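Local coordinates for peptidase, M20/M25/M40 family (Staphylococcus aureus, PDB 4EWT), which probably hydrolyses amide bonds, as an N-acyl-amino acid amidohydrolase of the M20 metallopeptidase family, with manganese ions bound at its metal site, at residues 193-199 / 247-252. Numbering follows the deposited sequence.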
ATOM      1  N   GLN A 193      -8.106  -2.838  16.659  1.00 15.52           N
ATOM      2  CA  GLN A 193      -9.211  -3.730  16.946  1.00 17.03           C
ATOM      3  C   GLN A 193     -10.229  -3.676  15.810  1.00 16.80           C
ATOM      4  O   GLN A 193     -10.849  -2.638  15.573  1.00 16.40           O
ATOM      5  CB  GLN A 193      -9.860  -3.338  18.287  1.00 18.88           C
ATOM      6  CG  GLN A 193     -11.170  -4.061  18.643  1.00 22.43           C
ATOM      7  CD  GLN A 193     -10.954  -5.487  19.086  1.00 28.32           C
ATOM      8  OE1 GLN A 193     -11.428  -6.426  18.436  1.00 31.30           O
ATOM      9  NE2 GLN A 193     -10.244  -5.669  20.203  1.00 30.01           N
ATOM     10  N   GLY A 194     -10.355  -4.786  15.086  1.00 16.46           N
ATOM     11  CA  GLY A 194     -11.430  -4.986  14.116  1.00 16.38           C
ATOM     12  C   GLY A 194     -12.492  -5.894  14.735  1.00 17.82           C
ATOM     13  O   GLY A 194     -12.856  -5.747  15.894  1.00 17.82           O
ATOM     14  N   LYS A 195     -12.953  -6.854  13.957  1.00 17.70           N
ATOM     15  CA  LYS A 195     -13.946  -7.804  14.388  1.00 20.04           C
ATOM     16  C   LYS A 195     -13.609  -9.150  13.740  1.00 20.04           C
ATOM     17  O   LYS A 195     -13.526  -9.253  12.520  1.00 19.20           O
ATOM     18  CB  LYS A 195     -15.343  -7.337  13.969  1.00 20.05           C
ATOM     19  CG  LYS A 195     -16.430  -8.386  14.199  1.00 24.15           C
ATOM     20  CD  LYS A 195     -17.740  -7.976  13.524  1.00 26.67           C
ATOM     21  CE  LYS A 195     -18.739  -7.501  14.545  1.00 30.81           C
ATOM     22  NZ  LYS A 195     -19.420  -8.659  15.194  1.00 32.73           N
ATOM     23  N   GLY A 196     -13.392 -10.155  14.577  1.00 21.48           N
ATOM     24  CA  GLY A 196     -13.146 -11.517  14.138  1.00 22.92           C
ATOM     25  C   GLY A 196     -14.367 -12.185  13.544  1.00 24.59           C
ATOM     26  O   GLY A 196     -15.492 -11.731  13.735  1.00 25.57           O
ATOM     27  N   GLY A 197     -14.144 -13.263  12.806  1.00 25.49           N
ATOM     28  CA  GLY A 197     -15.241 -14.019  12.209  1.00 27.15           C
ATOM     29  C   GLY A 197     -14.688 -15.166  11.393  1.00 28.26           C
ATOM     30  O   GLY A 197     -13.479 -15.243  11.161  1.00 26.76           O
ATOM     31  N   HIS A 198     -15.573 -16.069  10.979  1.00 30.33           N
ATOM     32  CA  HIS A 198     -15.182 -17.208  10.158  1.00 32.15           C
ATOM     33  C   HIS A 198     -14.590 -16.738   8.830  1.00 31.21           C
ATOM     34  O   HIS A 198     -15.098 -15.807   8.206  1.00 30.81           O
ATOM     35  CB  HIS A 198     -16.375 -18.139   9.939  1.00 33.88           C
ATOM     36  CG  HIS A 198     -15.984 -19.541   9.597  1.00 37.55           C
ATOM     37  ND1 HIS A 198     -16.285 -20.122   8.381  1.00 40.95           N
ATOM     38  CD2 HIS A 198     -15.290 -20.470  10.299  1.00 40.62           C
ATOM     39  CE1 HIS A 198     -15.806 -21.355   8.357  1.00 43.51           C
ATOM     40  NE2 HIS A 198     -15.198 -21.589   9.508  1.00 43.96           N
ATOM     41  N   GLY A 199     -13.510 -17.392   8.409  1.00 31.65           N
ATOM     42  CA  GLY A 199     -12.738 -16.981   7.231  1.00 30.87           C
ATOM     43  C   GLY A 199     -13.473 -16.982   5.903  1.00 30.89           C
ATOM     44  O   GLY A 199     -13.023 -16.351   4.946  1.00 31.15           O
ATOM     45  N   ASN A 247      -8.027 -19.964   9.294  1.00 30.97           N
ATOM     46  CA  ASN A 247      -9.340 -19.752   8.700  1.00 29.38           C
ATOM     47  C   ASN A 247     -10.275 -18.933   9.592  1.00 28.11           C
ATOM     48  O   ASN A 247     -11.505 -19.087   9.541  1.00 28.39           O
ATOM     49  CB  ASN A 247      -9.959 -21.122   8.623  1.00 30.80           C
ATOM     50  CG  ASN A 247      -9.629 -21.929   9.838  1.00 31.44           C
ATOM     51  OD1 ASN A 247      -8.978 -21.420  10.769  1.00 27.75           O
ATOM     52  ND2 ASN A 247     -10.021 -23.199   9.838  1.00 33.24           N
ATOM     53  N   VAL A 248      -9.679 -18.114  10.445  1.00 25.74           N
ATOM     54  CA  VAL A 248     -10.427 -17.177  11.266  1.00 23.68           C
ATOM     55  C   VAL A 248      -9.889 -15.814  10.881  1.00 21.49           C
ATOM     56  O   VAL A 248      -8.675 -15.605  10.880  1.00 20.64           O
ATOM     57  CB  VAL A 248     -10.211 -17.457  12.782  1.00 24.66           C
ATOM     58  CG1 VAL A 248     -10.837 -16.377  13.656  1.00 24.43           C
ATOM     59  CG2 VAL A 248     -10.780 -18.841  13.167  1.00 25.15           C
ATOM     60  N   ILE A 249     -10.775 -14.906  10.498  1.00 19.70           N
ATOM     61  CA  ILE A 249     -10.376 -13.514  10.271  1.00 18.00           C
ATOM     62  C   ILE A 249      -9.966 -12.879  11.600  1.00 18.07           C
ATOM     63  O   ILE A 249     -10.726 -12.899  12.572  1.00 18.10           O
ATOM     64  CB  ILE A 249     -11.493 -12.702   9.574  1.00 17.56           C
ATOM     65  CG1 ILE A 249     -11.609 -13.138   8.114  1.00 17.95           C
ATOM     66  CG2 ILE A 249     -11.201 -11.184   9.656  1.00 16.10           C
ATOM     67  CD1 ILE A 249     -12.987 -12.946   7.525  1.00 16.63           C
ATOM     68  N   LYS A 250      -8.752 -12.341  11.633  1.00 17.50           N
ATOM     69  CA  LYS A 250      -8.128 -11.888  12.867  1.00 18.15           C
ATOM     70  C   LYS A 250      -8.754 -10.597  13.435  1.00 18.66           C
ATOM     71  O   LYS A 250      -8.900  -9.597  12.728  1.00 18.25           O
ATOM     72  CB  LYS A 250      -6.611 -11.758  12.655  1.00 16.97           C
ATOM     73  CG  LYS A 250      -5.798 -11.350  13.881  1.00 17.00           C
ATOM     74  CD  LYS A 250      -5.501 -12.543  14.783  1.00 19.62           C
ATOM     75  CE  LYS A 250      -5.096 -12.105  16.184  1.00 20.75           C
ATOM     76  NZ  LYS A 250      -5.003 -13.254  17.132  1.00 23.05           N
ATOM     77  N   ASP A 251      -9.124 -10.646  14.719  1.00 20.45           N
ATOM     78  CA  ASP A 251      -9.919  -9.584  15.373  1.00 21.54           C
ATOM     79  C   ASP A 251      -9.101  -8.387  15.855  1.00 20.77           C
ATOM     80  O   ASP A 251      -9.620  -7.272  15.927  1.00 20.40           O
ATOM     81  CB  ASP A 251     -10.727 -10.159  16.553  1.00 23.70           C
ATOM     82  CG  ASP A 251      -9.854 -10.633  17.701  1.00 27.97           C
ATOM     83  OD1 ASP A 251      -8.727 -11.139  17.459  1.00 31.43           O
ATOM     84  OD2 ASP A 251     -10.298 -10.514  18.870  1.00 35.17           O
ATOM     85  N   VAL A 252      -7.836  -8.637  16.185  1.00 19.71           N
ATOM     86  CA  VAL A 252      -6.965  -7.634  16.767  1.00 20.11           C
ATOM     87  C   VAL A 252      -5.509  -7.907  16.377  1.00 19.26           C
ATOM     88  O   VAL A 252      -5.085  -9.064  16.327  1.00 19.25           O
ATOM     89  CB  VAL A 252      -7.142  -7.531  18.309  1.00 21.35           C
ATOM     90  CG1 VAL A 252      -6.845  -8.850  18.979  1.00 24.65           C
ATOM     91  CG2 VAL A 252      -6.261  -6.425  18.895  1.00 21.95           C
TER
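G197 and I249 form an antiparallel hydrogen-bonded pair at the outer end of the smaller, antiparallel sheet, in the M20 domain that carries no metal. I249 N reaches G197 O at 2.8 Å, whereas the return bond from G197 N to I249 O is weak. Next to it, G196 brings its CA to 3.2 Å from I249 O in a CA-H...O contact, an approach well suited to a residue without a side chain. H198 and V248 then make a non-hydrogen-bonded pair, and G199 N donates to N247 O at 2.9 Å.

At the other end Q193 and V252 pair as well, but the register has shifted by one, because G194, K195 and G196 span the gap that K250 and D251 span on the other chain. The CB of D251 packs 3.3 Å from G196 N, while its carbonyl O accepts G194 N at 2.7 Å. Glycine suits the place of G196, whose backbone comes close to D251 CB with no side chain in the way.

I249 is the buried hydrophobic residue here. Its CG1 branch, anti to the carbonyl carbon (chi1 -72°), carries CD1 up against G199 CA, while P202, A205 and D207 cover the side chain and T236 of the second subunit packs on it. H198 is exposed; its ND1 bonds to S200 OG, and the imidazole packs on R260 of that same subunit, so this edge belongs to a subunit interface. The isoleucine's CD1 methyl ends 3.6 Å from H198 O.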